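Side-chain contacts in L-ribulose 3-epimerase (Methylomonas sp. DH-1, PDB 7CJ7), which catalyses the reversible epimerization of ketoses at C3, with a bound manganese ion and highest activity toward L-ribulose: residues S271-L274 with A275-L279; D254-L257 with S258-C262. All blocks are in the same frame, centred on the assembly; numbering follows the deposited sequence.

How the contacts relate
Both contacts are local, each made within one short run of chain in the last part of the TIM barrel, after strand 242-245. Contact 2 comes first in sequence and lies at the sugar pocket. The side chain of Leu261 is about 4 Å from the bound L-sorbose and about 7 Å from the manganese ion. Contact 1 follows on helix 271-285, farther out, with the side chain of Ala278 about 14 Å from the same ion. The two centres are 21 Å apart and the nearest atoms about 12 Å, with no touch between them. The side chain of Arg217, which binds substrate, is about 4 Å from that of Leu261 but about 9 Å from that of Leu274.

Contact 1: S271-L274 with A275-L279; sequences SDDL and AGKAL
The first turns of helix 271-285, the last helix of the TIM barrel, hold an i to i+4 salt bridge between Asp273 and Lys277. Asp273 OD2 accepts from Lys277 NZ at 3.0 Å with its syn lone pair. Lys277 NZ is nearly equidistant from both oxygens, and its bond to Asp273 OD1, at 3.1 Å, is weak. Asp273 CG is anti to the backbone N (chi1 -177°), and this carries the carboxylate along the helix toward Lys277. The lysine chain runs extended and bends at its last torsion (chi4 147°), where NZ turns to the carboxylate. In the backbone, Lys277 N bonds to Asp273 O at 3.0 Å, and Lys277 CG rests 3.4 Å from the same oxygen. On the inner side, Leu274 and Ala278 both touch Phe245 of strand 242-245, and Ala278 CB packs 3.4 Å from Leu274 O. The stronger polar partner of Asp273 OD2 is Tyr219 OH, which hydrogen-bonds to it; Lys277 NZ shares the same oxygen. An alanine here would remove the aspartate carboxylate and would probably leave Lys277 NZ without this mate, its chain freer to turn, and the Tyr219 hydroxyl without this bond. The carboxylate thus ties an exposed lysine and a tyrosine to one helix turn, and the positive charge beside it probably favours its ionised form.

Contact 2: D254-L257 with S258-C262; sequences DPKL and SNTLC
The backbone N-H of Asp254 and the hydroxyl of Ser258 meet across a helix start, while the main chain closes the same pair the other way. Asp254 N donates to Ser258 OG at 3.0 Å, and Ser258 N returns a bond to Asp254 O, also at 3.0 Å. Ser258 OG is anti to its carbonyl carbon (chi1 -69°), which swings it back toward Asp254. The carboxylate of Asp254 serves its own side of the turn. Its OD1 accepts from Lys256 N at 3.3 Å through the anti lone pair, forming an Asx turn, and takes a weak bond from Leu257 N. Lys256 O accepts one good bond, from Thr260 N at 3.2 Å, and weak ones from Asn259 N and Thr260 OG1. On the pocket side, Leu257 CD1 meets Leu261 CD1 at 3.8 Å, and the two side chains cross at a slant. Leu261 CG also touches Leu257 O, at 3.3 Å. Both leucines touch the bound L-sorbose and probably form part of an apolar side of the pocket. Cys262 ends the turn in a Schellman motif with positive phi (56°). Asn259 O accepts a hydrogen bond from Lys118 NZ of the second subunit, and Asn259 packs on Pro120 of that chain. The short helix 257-260 therefore sits between the sugar pocket and the dimer interface, after strand 242-245 and before helix 271-285.

Contact 1: S271-L274 with A275-L279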
# COMPACT_ATOMS: atom_id res chain seq x y z
N SER A 271 3.37 -23.56 5.56
CA SER A 271 2.97 -22.81 6.78
C SER A 271 3.96 -23.08 7.91
O SER A 271 4.35 -22.13 8.58
CB SER A 271 1.56 -23.17 7.21
OG SER A 271 0.62 -22.92 6.18
N ASP A 272 4.34 -24.34 8.14
CA ASP A 272 5.21 -24.72 9.28
C ASP A 272 6.60 -24.09 9.12
O ASP A 272 7.14 -23.58 10.10
CB ASP A 272 5.31 -26.23 9.43
CG ASP A 272 3.97 -26.85 9.79
OD1 ASP A 272 3.13 -26.13 10.37
OD2 ASP A 272 3.79 -28.05 9.49
N ASP A 273 7.15 -24.09 7.91
CA ASP A 273 8.50 -23.51 7.65
C ASP A 273 8.42 -22.00 7.89
O ASP A 273 9.28 -21.44 8.60
CB ASP A 273 8.97 -23.83 6.24
CG ASP A 273 10.37 -23.31 5.98
OD1 ASP A 273 11.30 -23.88 6.57
OD2 ASP A 273 10.51 -22.34 5.22
N LEU A 274 7.42 -21.37 7.30
CA LEU A 274 7.22 -19.90 7.40
C LEU A 274 7.09 -19.51 8.88
O LEU A 274 7.83 -18.62 9.30
CB LEU A 274 5.97 -19.50 6.62
CG LEU A 274 5.62 -18.02 6.74
CD1 LEU A 274 6.53 -17.17 5.86
CD2 LEU A 274 4.16 -17.79 6.38
N ALA A 275 6.20 -20.17 9.62
CA ALA A 275 5.87 -19.82 11.03
C ALA A 275 7.06 -20.11 11.95
O ALA A 275 7.32 -19.31 12.86
CB ALA A 275 4.64 -20.56 11.47
N GLY A 276 7.75 -21.23 11.74
CA GLY A 276 8.92 -21.59 12.56
C GLY A 276 10.04 -20.59 12.37
O GLY A 276 10.63 -20.14 13.38
N LYS A 277 10.32 -20.23 11.11
CA LYS A 277 11.41 -19.29 10.78
C LYS A 277 11.05 -17.90 11.31
O LYS A 277 11.96 -17.20 11.77
CB LYS A 277 11.68 -19.27 9.27
CG LYS A 277 12.50 -20.46 8.78
CD LYS A 277 12.83 -20.39 7.32
CE LYS A 277 13.74 -21.51 6.86
NZ LYS A 277 13.42 -21.88 5.47
N ALA A 278 9.77 -17.52 11.26
CA ALA A 278 9.30 -16.20 11.74
C ALA A 278 9.54 -16.10 13.25
O ALA A 278 10.05 -15.06 13.70
CB ALA A 278 7.85 -15.98 11.42
N LEU A 279 9.15 -17.12 14.00
CA LEU A 279 9.26 -17.09 15.48
C LEU A 279 10.74 -16.97 15.84
O LEU A 279 11.07 -16.17 16.73
CB LEU A 279 8.63 -18.33 16.10
CG LEU A 279 8.51 -18.27 17.62
CD1 LEU A 279 7.93 -16.93 18.08
CD2 LEU A 279 7.67 -19.42 18.14

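Contact 2: D254-L257 with S258-C262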
# COMPACT_ATOMS: atom_id res chain seq x y z
N ASP A 254 -8.66 -16.65 2.58
CA ASP A 254 -9.94 -16.35 3.28
C ASP A 254 -10.78 -15.55 2.30
O ASP A 254 -10.48 -14.38 2.05
CB ASP A 254 -9.71 -15.63 4.61
CG ASP A 254 -10.99 -15.24 5.35
OD1 ASP A 254 -11.96 -14.81 4.68
OD2 ASP A 254 -11.00 -15.36 6.60
N PRO A 255 -11.82 -16.17 1.69
CA PRO A 255 -12.59 -15.56 0.61
C PRO A 255 -12.74 -14.04 0.71
O PRO A 255 -12.53 -13.37 -0.29
CB PRO A 255 -13.93 -16.28 0.77
CG PRO A 255 -13.53 -17.69 1.14
CD PRO A 255 -12.31 -17.52 2.02
N LYS A 256 -13.08 -13.53 1.90
CA LYS A 256 -13.26 -12.07 2.12
C LYS A 256 -11.89 -11.39 2.30
O LYS A 256 -11.50 -10.60 1.40
CB LYS A 256 -14.15 -11.79 3.34
CG LYS A 256 -14.28 -10.30 3.64
CD LYS A 256 -15.58 -9.90 4.29
CE LYS A 256 -15.39 -9.52 5.75
NZ LYS A 256 -16.69 -9.39 6.46
N LEU A 257 -11.21 -11.66 3.43
CA LEU A 257 -10.02 -10.91 3.92
C LEU A 257 -8.94 -10.87 2.83
O LEU A 257 -8.36 -9.79 2.62
CB LEU A 257 -9.48 -11.57 5.20
CG LEU A 257 -8.32 -10.85 5.89
CD1 LEU A 257 -8.70 -9.42 6.26
CD2 LEU A 257 -7.86 -11.60 7.14
N SER A 258 -8.68 -11.99 2.15
CA SER A 258 -7.53 -12.11 1.21
C SER A 258 -7.70 -11.13 0.04
O SER A 258 -6.68 -10.52 -0.37
CB SER A 258 -7.35 -13.54 0.75
OG SER A 258 -6.90 -14.35 1.84
N ASN A 259 -8.92 -10.96 -0.46
CA ASN A 259 -9.20 -10.07 -1.62
C ASN A 259 -9.21 -8.62 -1.14
O ASN A 259 -8.70 -7.75 -1.88
CB ASN A 259 -10.46 -10.51 -2.37
CG ASN A 259 -10.22 -11.80 -3.12
OD1 ASN A 259 -9.13 -12.01 -3.66
ND2 ASN A 259 -11.21 -12.67 -3.15
N THR A 260 -9.69 -8.35 0.07
CA THR A 260 -9.61 -6.99 0.68
C THR A 260 -8.14 -6.57 0.79
O THR A 260 -7.84 -5.37 0.54
CB THR A 260 -10.33 -6.94 2.04
OG1 THR A 260 -11.70 -7.27 1.84
CG2 THR A 260 -10.24 -5.57 2.68
N LEU A 261 -7.26 -7.50 1.14
CA LEU A 261 -5.81 -7.23 1.38
C LEU A 261 -5.02 -7.38 0.08
O LEU A 261 -3.78 -7.21 0.12
CB LEU A 261 -5.28 -8.17 2.46
CG LEU A 261 -5.92 -8.02 3.84
CD1 LEU A 261 -5.19 -8.87 4.87
CD2 LEU A 261 -5.95 -6.56 4.26
N CYS A 262 -5.69 -7.66 -1.04
CA CYS A 262 -5.06 -7.71 -2.39
C CYS A 262 -3.88 -8.68 -2.38
O CYS A 262 -2.80 -8.33 -2.90
CB CYS A 262 -4.63 -6.31 -2.83
SG CYS A 262 -6.01 -5.14 -2.97